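Local coordinates for protein NAD-dependent aldehyde dehydrogenase (Burkholderia multivorans, PDB 5UJU) that probably catalyses the NAD-dependent oxidation of aldehydes to the corresponding carboxylic acids, at residues S82-A87 with V141-G146; L88-P93 with A243-A248; E136-V141 with M151-G156; G399-D404 with R435-L440. All blocks are in the same frame, centred on the assembly; numbering follows the deposited sequence.

Contact 1: residues S82-A87 with V141-G146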
loop_
_atom_site.group_PDB
_atom_site.type_symbol
_atom_site.label_atom_id
_atom_site.label_comp_id
_atom_site.label_asym_id
_atom_site.label_seq_id
_atom_site.Cartn_x
_atom_site.Cartn_y
_atom_site.Cartn_z
ATOM N N SER A 82 25.445 -22.839 16.983
ATOM C CA SER A 82 25.601 -23.341 15.625
ATOM C C SER A 82 24.904 -24.693 15.471
ATOM O O SER A 82 25.176 -25.613 16.248
ATOM C CB SER A 82 27.071 -23.504 15.296
ATOM O OG SER A 82 27.229 -24.226 14.090
ATOM N N PRO A 83 24.022 -24.862 14.479
ATOM C CA PRO A 83 23.467 -26.206 14.234
ATOM C C PRO A 83 24.529 -27.233 13.896
ATOM O O PRO A 83 24.260 -28.437 13.993
ATOM C CB PRO A 83 22.493 -25.979 13.065
ATOM C CG PRO A 83 22.070 -24.539 13.218
ATOM C CD PRO A 83 23.341 -23.834 13.669
ATOM N N TYR A 84 25.737 -26.801 13.534
ATOM C CA TYR A 84 26.833 -27.716 13.267
ATOM C C TYR A 84 27.651 -28.047 14.509
ATOM O O TYR A 84 28.592 -28.846 14.424
ATOM C CB TYR A 84 27.718 -27.149 12.154
ATOM C CG TYR A 84 27.018 -27.204 10.812
ATOM C CD1 TYR A 84 26.953 -28.397 10.100
ATOM C CD2 TYR A 84 26.374 -26.087 10.279
ATOM C CE1 TYR A 84 26.304 -28.472 8.881
ATOM C CE2 TYR A 84 25.716 -26.154 9.036
ATOM C CZ TYR A 84 25.682 -27.361 8.356
ATOM O OH TYR A 84 25.044 -27.475 7.136
ATOM N N GLY A 85 27.292 -27.495 15.663
ATOM C CA GLY A 85 27.948 -27.863 16.899
ATOM C C GLY A 85 29.224 -27.107 17.194
ATOM O O GLY A 85 29.889 -27.418 18.188
ATOM N N VAL A 86 29.585 -26.128 16.368
ATOM C CA VAL A 86 30.755 -25.290 16.607
ATOM C C VAL A 86 30.424 -24.276 17.695
ATOM O O VAL A 86 29.336 -23.684 17.701
ATOM C CB VAL A 86 31.179 -24.597 15.299
ATOM C CG1 VAL A 86 32.239 -23.528 15.561
ATOM C CG2 VAL A 86 31.689 -25.621 14.306
ATOM N N ALA A 87 31.349 -24.089 18.639
ATOM C CA ALA A 87 31.179 -23.068 19.664
ATOM C C ALA A 87 31.245 -21.680 19.032
ATOM O O ALA A 87 32.196 -21.359 18.319
ATOM C CB ALA A 87 32.253 -23.222 20.741
ATOM N N VAL A 141 25.854 -17.289 8.180
ATOM C CA VAL A 141 24.554 -17.906 7.930
ATOM C C VAL A 141 24.619 -19.409 8.193
ATOM O O VAL A 141 23.726 -19.984 8.836
ATOM C CB VAL A 141 24.099 -17.572 6.494
ATOM C CG1 VAL A 141 22.969 -18.511 6.014
ATOM C CG2 VAL A 141 23.668 -16.090 6.419
ATOM N N MET A 142 25.691 -20.055 7.728
ATOM C CA MET A 142 25.868 -21.488 7.932
ATOM C C MET A 142 25.805 -21.842 9.411
ATOM O O MET A 142 25.083 -22.762 9.807
ATOM C CB MET A 142 27.201 -21.933 7.325
ATOM C CG MET A 142 27.557 -23.400 7.551
ATOM S SD MET A 142 29.120 -23.869 6.782
ATOM C CE MET A 142 29.302 -25.527 7.441
ATOM N N HIS A 143 26.522 -21.096 10.253
ATOM C CA HIS A 143 26.605 -21.449 11.662
ATOM C C HIS A 143 25.560 -20.755 12.518
ATOM O O HIS A 143 25.673 -20.770 13.746
ATOM C CB HIS A 143 28.020 -21.199 12.186
ATOM C CG HIS A 143 29.011 -22.169 11.629
ATOM N ND1 HIS A 143 29.030 -23.498 11.998
ATOM C CD2 HIS A 143 29.963 -22.031 10.675
ATOM C CE1 HIS A 143 29.982 -24.124 11.331
ATOM N NE2 HIS A 143 30.561 -23.258 10.518
ATOM N N THR A 144 24.527 -20.190 11.911
ATOM C CA THR A 144 23.339 -19.867 12.690
ATOM C C THR A 144 22.105 -20.592 12.191
ATOM O O THR A 144 21.332 -21.104 13.002
ATOM C CB THR A 144 23.053 -18.347 12.705
ATOM O OG1 THR A 144 23.017 -17.836 11.367
ATOM C CG2 THR A 144 24.117 -17.626 13.491
ATOM N N THR A 145 21.913 -20.662 10.873
ATOM C CA THR A 145 20.717 -21.267 10.295
ATOM C C THR A 145 20.862 -22.758 10.039
ATOM O O THR A 145 19.845 -23.447 9.918
ATOM C CB THR A 145 20.362 -20.590 8.969
ATOM O OG1 THR A 145 21.329 -20.961 7.971
ATOM C CG2 THR A 145 20.358 -19.076 9.134
ATOM N N GLY A 146 22.085 -23.261 9.921
ATOM C CA GLY A 146 22.313 -24.649 9.583
ATOM C C GLY A 146 22.356 -24.946 8.101
ATOM O O GLY A 146 22.489 -26.123 7.722
#

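Contact 2: residues L88-P93 with A243-A248. With EDO (1,2-ethanediol), chain E.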
loop_
_atom_site.group_PDB
_atom_site.type_symbol
_atom_site.label_atom_id
_atom_site.label_comp_id
_atom_site.label_asym_id
_atom_site.label_seq_id
_atom_site.Cartn_x
_atom_site.Cartn_y
_atom_site.Cartn_z
ATOM N N LEU A 88 30.227 -20.859 19.282
ATOM C CA LEU A 88 30.193 -19.498 18.756
ATOM C C LEU A 88 30.593 -18.485 19.820
ATOM O O LEU A 88 31.541 -17.719 19.622
ATOM C CB LEU A 88 28.800 -19.174 18.210
ATOM C CG LEU A 88 28.335 -20.071 17.049
ATOM C CD1 LEU A 88 26.970 -19.601 16.547
ATOM C CD2 LEU A 88 29.353 -20.097 15.906
ATOM N N ASP A 89 29.874 -18.467 20.943
ATOM C CA ASP A 89 30.123 -17.529 22.034
ATOM C C ASP A 89 30.244 -16.094 21.520
ATOM O O ASP A 89 31.195 -15.375 21.832
ATOM C CB ASP A 89 31.370 -17.924 22.822
ATOM C CG ASP A 89 31.247 -19.292 23.438
ATOM O OD1 ASP A 89 30.207 -19.560 24.066
ATOM O OD2 ASP A 89 32.197 -20.088 23.301
ATOM N N ILE A 90 29.294 -15.691 20.702
ATOM C CA ILE A 90 29.236 -14.322 20.203
ATOM C C ILE A 90 28.337 -13.506 21.115
ATOM O O ILE A 90 27.282 -13.986 21.544
ATOM C CB ILE A 90 28.710 -14.276 18.763
ATOM C CG1 ILE A 90 29.546 -15.164 17.838
ATOM C CG2 ILE A 90 28.671 -12.839 18.284
ATOM C CD1 ILE A 90 28.823 -15.472 16.554
ATOM N N ARG A 91 28.751 -12.275 21.429
ATOM C CA ARG A 91 27.904 -11.346 22.163
ATOM C C ARG A 91 27.788 -10.045 21.380
ATOM O O ARG A 91 28.641 -9.714 20.551
ATOM C CB ARG A 91 28.446 -11.088 23.577
ATOM C CG ARG A 91 28.602 -12.362 24.409
ATOM C CD ARG A 91 27.256 -12.940 24.868
ATOM N NE ARG A 91 26.750 -12.171 26.004
ATOM C CZ ARG A 91 25.667 -12.476 26.720
ATOM N NH1 ARG A 91 24.936 -13.556 26.436
ATOM N NH2 ARG A 91 25.321 -11.697 27.735
ATOM N N TYR A 92 26.705 -9.318 21.637
ATOM C CA TYR A 92 26.421 -8.035 21.011
ATOM C C TYR A 92 26.139 -6.986 22.077
ATOM O O TYR A 92 25.644 -7.317 23.160
ATOM C CB TYR A 92 25.217 -8.153 20.062
ATOM C CG TYR A 92 25.386 -9.292 19.089
ATOM C CD1 TYR A 92 26.035 -9.094 17.881
ATOM C CD2 TYR A 92 24.907 -10.571 19.389
ATOM C CE1 TYR A 92 26.216 -10.134 16.991
ATOM C CE2 TYR A 92 25.092 -11.627 18.508
ATOM C CZ TYR A 92 25.734 -11.400 17.310
ATOM O OH TYR A 92 25.910 -12.434 16.425
ATOM N N PRO A 93 26.447 -5.715 21.808
ATOM C CA PRO A 93 26.121 -4.671 22.792
ATOM C C PRO A 93 24.616 -4.565 22.964
ATOM O O PRO A 93 23.871 -4.463 21.989
ATOM C CB PRO A 93 26.723 -3.398 22.179
ATOM C CG PRO A 93 26.801 -3.668 20.708
ATOM C CD PRO A 93 27.042 -5.164 20.578
ATOM N N ALA A 243 19.725 -16.103 14.924
ATOM C CA ALA A 243 20.457 -15.764 13.697
ATOM C C ALA A 243 20.730 -14.261 13.684
ATOM O O ALA A 243 20.202 -13.527 12.851
ATOM C CB ALA A 243 19.694 -16.167 12.434
ATOM N N ILE A 244 21.564 -13.801 14.615
ATOM C CA ILE A 244 21.906 -12.377 14.700
ATOM C C ILE A 244 23.081 -12.025 13.800
ATOM O O ILE A 244 23.038 -11.037 13.069
ATOM C CB ILE A 244 22.206 -11.986 16.160
ATOM C CG1 ILE A 244 20.991 -12.244 17.054
ATOM C CG2 ILE A 244 22.651 -10.503 16.236
ATOM C CD1 ILE A 244 21.356 -12.312 18.544
ATOM N N LEU A 245 24.143 -12.824 13.852
ATOM C CA LEU A 245 25.407 -12.468 13.211
ATOM C C LEU A 245 25.268 -12.040 11.758
ATOM O O LEU A 245 25.890 -11.030 11.384
ATOM C CB LEU A 245 26.407 -13.629 13.337
ATOM C CG LEU A 245 27.831 -13.258 12.885
ATOM C CD1 LEU A 245 28.343 -12.042 13.686
ATOM C CD2 LEU A 245 28.825 -14.418 12.987
ATOM N N PRO A 246 24.508 -12.738 10.893
ATOM C CA PRO A 246 24.398 -12.263 9.501
ATOM C C PRO A 246 23.856 -10.850 9.387
ATOM O O PRO A 246 24.306 -10.100 8.513
ATOM C CB PRO A 246 23.456 -13.299 8.839
ATOM C CG PRO A 246 23.617 -14.522 9.657
ATOM C CD PRO A 246 23.827 -14.040 11.070
ATOM N N LEU A 247 22.885 -10.468 10.226
ATOM C CA LEU A 247 22.375 -9.108 10.167
ATOM C C LEU A 247 23.253 -8.124 10.934
ATOM O O LEU A 247 23.264 -6.941 10.599
ATOM C CB LEU A 247 20.945 -9.056 10.688
ATOM C CG LEU A 247 19.989 -9.715 9.680
ATOM C CD1 LEU A 247 18.644 -9.980 10.332
ATOM C CD2 LEU A 247 19.834 -8.846 8.416
ATOM N N ALA A 248 23.992 -8.585 11.946
ATOM C CA ALA A 248 24.948 -7.701 12.621
ATOM C C ALA A 248 26.054 -7.271 11.667
ATOM O O ALA A 248 26.414 -6.087 11.612
ATOM C CB ALA A 248 25.547 -8.397 13.841
HETATM C C1 EDO E . 35.725 -19.000 20.352
HETATM O O1 EDO E . 35.577 -20.288 19.737
HETATM C C2 EDO E . 35.357 -19.146 21.821
HETATM O O2 EDO E . 34.289 -20.097 21.919
#

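Contact 3: residues E136-V141 with M151-G156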
loop_
_atom_site.group_PDB
_atom_site.type_symbol
_atom_site.label_atom_id
_atom_site.label_comp_id
_atom_site.label_asym_id
_atom_site.label_seq_id
_atom_site.Cartn_x
_atom_site.Cartn_y
_atom_site.Cartn_z
ATOM N N GLU A 136 32.319 -14.027 4.253
ATOM C CA GLU A 136 32.128 -13.826 5.688
ATOM C C GLU A 136 30.667 -14.008 6.081
ATOM O O GLU A 136 30.358 -14.648 7.095
ATOM C CB GLU A 136 32.607 -12.429 6.088
ATOM C CG GLU A 136 32.254 -12.051 7.509
ATOM C CD GLU A 136 32.590 -10.592 7.840
ATOM O OE1 GLU A 136 32.977 -9.848 6.929
ATOM O OE2 GLU A 136 32.474 -10.214 9.015
ATOM N N ILE A 137 29.756 -13.444 5.290
ATOM C CA ILE A 137 28.327 -13.592 5.543
ATOM C C ILE A 137 27.884 -15.051 5.358
ATOM O O ILE A 137 27.069 -15.571 6.132
ATOM C CB ILE A 137 27.548 -12.622 4.636
ATOM C CG1 ILE A 137 27.838 -11.169 5.055
ATOM C CG2 ILE A 137 26.048 -12.899 4.677
ATOM C CD1 ILE A 137 27.290 -10.120 4.098
ATOM N N ALA A 138 28.431 -15.744 4.362
ATOM C CA ALA A 138 28.039 -17.141 4.155
ATOM C C ALA A 138 28.322 -17.986 5.393
ATOM O O ALA A 138 27.463 -18.756 5.844
ATOM C CB ALA A 138 28.759 -17.718 2.940
ATOM N N TYR A 139 29.523 -17.855 5.961
ATOM C CA TYR A 139 29.850 -18.620 7.162
ATOM C C TYR A 139 28.951 -18.247 8.338
ATOM O O TYR A 139 28.557 -19.117 9.126
ATOM C CB TYR A 139 31.327 -18.435 7.523
ATOM C CG TYR A 139 32.233 -19.269 6.644
ATOM C CD1 TYR A 139 32.228 -20.654 6.746
ATOM C CD2 TYR A 139 33.096 -18.679 5.724
ATOM C CE1 TYR A 139 33.045 -21.437 5.948
ATOM C CE2 TYR A 139 33.926 -19.455 4.922
ATOM C CZ TYR A 139 33.891 -20.837 5.040
ATOM O OH TYR A 139 34.702 -21.628 4.254
ATOM N N SER A 140 28.601 -16.968 8.472
ATOM C CA SER A 140 27.732 -16.586 9.580
ATOM C C SER A 140 26.330 -17.161 9.420
ATOM O O SER A 140 25.673 -17.473 10.420
ATOM C CB SER A 140 27.661 -15.063 9.703
ATOM O OG SER A 140 26.887 -14.478 8.667
ATOM N N VAL A 141 25.854 -17.289 8.180
ATOM C CA VAL A 141 24.554 -17.906 7.930
ATOM C C VAL A 141 24.619 -19.409 8.193
ATOM O O VAL A 141 23.726 -19.984 8.836
ATOM C CB VAL A 141 24.099 -17.572 6.494
ATOM C CG1 VAL A 141 22.969 -18.511 6.014
ATOM C CG2 VAL A 141 23.668 -16.090 6.419
ATOM N N MET A 151 24.476 -23.286 -0.135
ATOM C CA MET A 151 23.230 -22.537 0.011
ATOM C C MET A 151 23.414 -21.323 0.917
ATOM O O MET A 151 22.824 -20.261 0.681
ATOM C CB MET A 151 22.126 -23.436 0.563
ATOM C CG MET A 151 20.846 -22.657 0.863
ATOM S SD MET A 151 19.488 -23.684 1.478
ATOM C CE MET A 151 19.113 -24.610 -0.003
ATOM N N ALA A 152 24.202 -21.464 1.977
ATOM C CA ALA A 152 24.439 -20.320 2.848
ATOM C C ALA A 152 25.058 -19.170 2.064
ATOM O O ALA A 152 24.645 -18.017 2.212
ATOM C CB ALA A 152 25.332 -20.734 4.016
ATOM N N PHE A 153 25.995 -19.480 1.168
ATOM C CA PHE A 153 26.594 -18.455 0.320
ATOM C C PHE A 153 25.566 -17.845 -0.631
ATOM O O PHE A 153 25.377 -16.626 -0.661
ATOM C CB PHE A 153 27.762 -19.058 -0.464
ATOM C CG PHE A 153 28.464 -18.072 -1.355
ATOM C CD1 PHE A 153 29.507 -17.286 -0.862
ATOM C CD2 PHE A 153 28.082 -17.924 -2.679
ATOM C CE1 PHE A 153 30.152 -16.366 -1.677
ATOM C CE2 PHE A 153 28.725 -17.005 -3.503
ATOM C CZ PHE A 153 29.760 -16.219 -2.999
ATOM N N GLN A 154 24.887 -18.679 -1.416
ATOM C CA GLN A 154 23.953 -18.159 -2.411
ATOM C C GLN A 154 22.764 -17.477 -1.750
ATOM O O GLN A 154 22.488 -16.297 -2.003
ATOM C CB GLN A 154 23.481 -19.282 -3.325
ATOM C CG GLN A 154 24.585 -19.946 -4.086
ATOM C CD GLN A 154 24.055 -20.759 -5.251
ATOM O OE1 GLN A 154 22.870 -21.099 -5.295
ATOM N NE2 GLN A 154 24.926 -21.057 -6.211
ATOM N N ALA A 155 22.052 -18.202 -0.886
ATOM C CA ALA A 155 20.866 -17.630 -0.259
ATOM C C ALA A 155 21.215 -16.518 0.722
ATOM O O ALA A 155 20.449 -15.562 0.870
ATOM C CB ALA A 155 20.060 -18.729 0.440
ATOM N N GLY A 156 22.353 -16.613 1.409
ATOM C CA GLY A 156 22.691 -15.571 2.358
ATOM C C GLY A 156 23.383 -14.382 1.724
ATOM O O GLY A 156 23.263 -13.261 2.224
#

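Contact 4: residues G399-D404 with R435-L440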
loop_
_atom_site.group_PDB
_atom_site.type_symbol
_atom_site.label_atom_id
_atom_site.label_comp_id
_atom_site.label_asym_id
_atom_site.label_seq_id
_atom_site.Cartn_x
_atom_site.Cartn_y
_atom_site.Cartn_z
ATOM N N GLY A 399 22.023 -30.097 4.765
ATOM C CA GLY A 399 22.405 -29.132 5.783
ATOM C C GLY A 399 22.088 -29.665 7.167
ATOM O O GLY A 399 21.998 -30.879 7.394
ATOM N N ALA A 400 21.860 -28.747 8.098
ATOM C CA ALA A 400 21.641 -29.106 9.487
ATOM C C ALA A 400 20.284 -28.598 9.945
ATOM O O ALA A 400 19.734 -27.643 9.393
ATOM C CB ALA A 400 22.752 -28.542 10.397
ATOM N N ILE A 401 19.753 -29.249 10.971
ATOM C CA ILE A 401 18.461 -28.884 11.545
ATOM C C ILE A 401 18.642 -27.677 12.465
ATOM O O ILE A 401 19.522 -27.671 13.333
ATOM C CB ILE A 401 17.866 -30.083 12.301
ATOM C CG1 ILE A 401 17.649 -31.274 11.355
ATOM C CG2 ILE A 401 16.601 -29.700 12.994
ATOM C CD1 ILE A 401 16.585 -31.035 10.311
ATOM N N GLN A 402 17.787 -26.659 12.301
ATOM C CA GLN A 402 18.092 -25.358 12.901
ATOM C C GLN A 402 18.017 -25.390 14.429
ATOM O O GLN A 402 18.796 -24.709 15.106
ATOM C CB GLN A 402 17.152 -24.284 12.338
ATOM C CG GLN A 402 17.690 -22.838 12.452
ATOM C CD GLN A 402 17.467 -22.201 13.820
ATOM O OE1 GLN A 402 16.486 -22.490 14.503
ATOM N NE2 GLN A 402 18.389 -21.327 14.224
ATOM N N ASN A 403 17.086 -26.156 14.994
ATOM C CA ASN A 403 16.879 -26.145 16.438
ATOM C C ASN A 403 16.249 -27.463 16.863
ATOM O O ASN A 403 15.753 -28.236 16.036
ATOM C CB ASN A 403 16.016 -24.956 16.865
ATOM C CG ASN A 403 14.688 -24.939 16.165
ATOM O OD1 ASN A 403 13.772 -25.697 16.505
ATOM N ND2 ASN A 403 14.575 -24.079 15.156
ATOM N N ASP A 404 16.280 -27.716 18.174
ATOM C CA ASP A 404 15.767 -28.979 18.688
ATOM C C ASP A 404 14.249 -29.081 18.610
ATOM O O ASP A 404 13.718 -30.190 18.753
ATOM C CB ASP A 404 16.212 -29.164 20.137
ATOM C CG ASP A 404 17.714 -29.208 20.284
ATOM O OD1 ASP A 404 18.363 -29.961 19.522
ATOM O OD2 ASP A 404 18.245 -28.490 21.163
ATOM N N ARG A 435 23.700 -31.323 14.113
ATOM C CA ARG A 435 22.337 -31.840 14.240
ATOM C C ARG A 435 21.806 -32.082 12.828
ATOM O O ARG A 435 21.407 -31.141 12.135
ATOM C CB ARG A 435 21.463 -30.849 15.014
ATOM C CG ARG A 435 20.044 -31.329 15.319
ATOM C CD ARG A 435 19.157 -30.151 15.733
ATOM N NE ARG A 435 19.608 -29.552 16.977
ATOM C CZ ARG A 435 20.082 -28.313 17.094
ATOM N NH1 ARG A 435 20.167 -27.518 16.040
ATOM N NH2 ARG A 435 20.480 -27.875 18.279
ATOM N N VAL A 436 21.822 -33.340 12.384
ATOM C CA VAL A 436 21.468 -33.684 11.009
ATOM C C VAL A 436 20.401 -34.771 11.060
ATOM O O VAL A 436 20.595 -35.794 11.728
ATOM C CB VAL A 436 22.691 -34.168 10.204
ATOM C CG1 VAL A 436 22.320 -34.442 8.730
ATOM C CG2 VAL A 436 23.852 -33.192 10.288
ATOM N N ARG A 437 19.299 -34.568 10.324
ATOM C CA ARG A 437 18.186 -35.509 10.259
ATOM C C ARG A 437 17.674 -35.617 8.828
ATOM O O ARG A 437 17.505 -34.600 8.152
ATOM C CB ARG A 437 17.011 -35.054 11.142
ATOM C CG ARG A 437 17.316 -34.818 12.592
ATOM C CD ARG A 437 17.645 -36.116 13.283
ATOM N NE ARG A 437 17.578 -36.001 14.741
ATOM C CZ ARG A 437 18.615 -35.709 15.513
ATOM N NH1 ARG A 437 19.805 -35.491 14.963
ATOM N NH2 ARG A 437 18.466 -35.635 16.830
ATOM N N THR A 438 17.387 -36.847 8.385
ATOM C CA THR A 438 16.888 -37.087 7.030
ATOM C C THR A 438 15.375 -36.889 6.979
ATOM O O THR A 438 14.714 -36.881 8.019
ATOM C CB THR A 438 17.259 -38.501 6.563
ATOM O OG1 THR A 438 16.662 -39.489 7.418
ATOM C CG2 THR A 438 18.770 -38.669 6.574
ATOM N N PRO A 439 14.794 -36.728 5.784
ATOM C CA PRO A 439 13.359 -36.429 5.714
ATOM C C PRO A 439 12.471 -37.588 6.152
ATOM O O PRO A 439 12.779 -38.772 5.958
ATOM C CB PRO A 439 13.135 -36.105 4.232
ATOM C CG PRO A 439 14.483 -35.678 3.725
ATOM C CD PRO A 439 15.451 -36.535 4.474
ATOM N N LEU A 440 11.345 -37.214 6.751
ATOM C CA LEU A 440 10.265 -38.127 7.089
ATOM C C LEU A 440 9.175 -38.004 6.032
ATOM O O LEU A 440 8.685 -36.899 5.768
ATOM C CB LEU A 440 9.695 -37.804 8.471
ATOM C CG LEU A 440 8.438 -38.578 8.892
ATOM C CD1 LEU A 440 8.748 -40.062 9.125
ATOM C CD2 LEU A 440 7.866 -37.950 10.130
HETATM O O HOH W 1 19.722 -32.275 8.550
#

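Contact 1: residues S82-A87 with V141-G146
Ser82 and His143 meet edge-on: Ser82 OG lies near the plane of the imidazole, 2.9 Å from His143 ND1, in a hydrogen bond for which either atom could be the donor. The hydroxyl sits there because it is turned anti to its own backbone nitrogen (chi1 169°), and from the same place it accepts the backbone N-H of Tyr84, with Tyr84 N 3.0 Å from Ser82 OG. One small polar group thus both fixes the rotation of the histidine and folds its own turn. Close fit continues on the inner side. Pro83 lays its CG against the helix terminus, 3.5 Å from Gly146 N. The Tyr84 ring then reaches past it, with Met142 CE over one face, 4.0 Å from the ring centroid and nearly on the normal, a CH-pi contact; Met142 CG comes to 3.6 Å from Tyr84 CE2. The same tyrosine directs its edge to the face of His143 in an offset edge-to-face pair, planes 74° apart. The ring of Phe58 meets the imidazole with its plane nearly parallel, and Phe431 meets the phenol ring, which encloses this side further. The outer side is looser: partly exposed Val86 comes nearest through CG2, 3.7 Å from His143 CE1, and the turn runs out to solvent at Gly85. A type I turn from Ser82 to Gly85, begun by an ST turn, thus fastens the loop between strands 76-77 and 92-93 to the C-terminal end of helix 134-145 in the aldehyde dehydrogenase fold, where Gly146 leaves the helix with positive phi (87°).

Contact 2: residues L88-P93 with A243-A248
The flat ring of Tyr92 is the bump of this contact, and the first turn of helix 245-260 supplies the hollow that receives it. Ile244, with chi1 -60°, has CG2 opposite its backbone N, which lays that methyl over one face of the phenol ring, displaced toward the rim, 3.5 Å from the centroid in a CH-pi contact. Ile244 runs antiparallel to the tyrosine side chain, so its CD1 also reaches Tyr92 CE2, at 3.8 Å. Ala248, one turn along, offers its methyl at 3.7 Å between CB and Tyr92 CE1; so short a side chain leaves the ring able to come close to the helix. The phenol end settles beside Leu245, with Tyr92 OH 3.3 Å from Leu245 CB. Its hydrogen bond goes to Glu80, whose carboxylate also takes the backbone N-H groups of Ile244 and Leu245, so one acidic residue ties the tyrosine to the start of the helix. This helix follows strand 234-238 and leads into its parallel neighbour 268-270, the beta-alpha-beta crossover of the Rossmann-like half of aldehyde dehydrogenases, which in the family holds the NAD. Beside the ring a second, smaller bump fits: Ile90 CD1 meets Leu245 CD2 at 3.7 Å, the two side chains crossing at about a right angle. Ser140 of helix 134-145 packs on Leu245 too. At the exposed bend before Ile90, Asp89 OD2 accepts a hydrogen bond from a 1,2-ethanediol, probably left from crystallisation.

Contact 3: residues E136-V141 with M151-G156
Val141 points CG1 anti to its backbone nitrogen (chi1 163°), which carries that methyl to Ala152, CG1 lying 3.8 Å from Ala152 CB, while its other branch, CG2, faces Gly156 CA at 4.2 Å. On the partner helix Phe153 likewise has CG anti to the backbone N (chi1 -179°): its CB stays in the interface, 3.8 Å from Ala138 CB, and the ring swings off so that the alanine methyl stands at its edge, near its plane. Phe135 meets that ring beyond the two segments. Ala138 is the residue on which the helices come closest, its CB only 3.5 Å from Phe153 CA, and Ala152 CB answers by resting 3.4 Å from Ala138 O. Small residues facing each other in this way bring two successive helices, 134-145 and 149-156, to an axis separation of 7.8 Å. Their directions differ by 112°, a steep crossing made just after a short connection, so the pair folds over itself within the helical part of the aldehyde dehydrogenase fold instead of lying side by side. Gly156 has no side chain to hold the helices apart; Ile137 CG2 lies 3.7 Å from Gly156 O, and that oxygen accepts a hydrogen bond from Thr218. No hydrogen bond crosses between the two segments. Within the first, Ser140 OG donates to Ile137 O at 2.8 Å, tilted from the carbonyl plane, beside the helical bond from Val141 N to the same oxygen.

Contact 4: residues G399-D404 with R435-L440
Ile401 N donates to Arg435 O at 2.8 Å with an N-H...O angle of 168°, a nearly straight backbone bond that brings the two segments together. The arginine side chain then curls back to the same residue: Arg435 NH1 donates to Ile401 O, also at 2.8 Å, the oxygen lying in the guanidinium plane. A bend at chi3 (-64°) turns the end of the chain so that the group stretches on toward Asp404. There Arg435 NE gives a salt-bridging hydrogen bond to Asp404 OD1 at 2.9 Å, with NH2 adding a weak one to the same oxygen. The carboxylate and guanidinium planes stand almost perpendicular, and NE approaches OD1 from above the carboxylate plane. Over one guanidinium face lie Asn403 CA and Asp404 N, so the cation rests flat on the start of helix 404-414, where Asn403 is the N-cap. The amide of Asn403 is steadied in turn by its ND2, 2.6 Å from Gln402 OE1. Apolar surface fills the inner side: Ile401 CB touches Arg435 CD at 3.7 Å, and Ile401 CG1 touches Arg437 CG at 3.8 Å. A water bridges Gly399 O, to which it donates, and Arg437 N, from which it accepts. The loop between helices 391-398 and 404-414 is thereby joined to the one leading into strand 440-445 of the seven-stranded mixed sheet, in the probable catalytic domain. Carbonyl and carboxylate, gripping different nitrogens, probably limit the guanidinium's rotation, while solvent near exposed Asp404 probably screens the ion pair in part.

Followed from the N terminus, the chain lays down 82-87 and 88-93 in succession before entering helix 134-145. Contact 1 closes a largely helical loop when 141-146 returns to 82-87. Contact 3 opens at 136-141, shares Val141 with contact 1 and closes at 151-156, so the two cross. Contact 2 closes much later, at 243-248; it crosses contact 1 and encloses contact 3, and Pro246 packs on Ser140 and Val141. Contact 4 follows in series, between 399-404 and 435-440, yet it meets contact 1 through backbone: Gly146 with Ala400 and Pro83 with Arg435. Together they tie the early loop 82-93 and helices to helix 245-260 of the probable NAD-binding domain and to the later loops around helix 404-414.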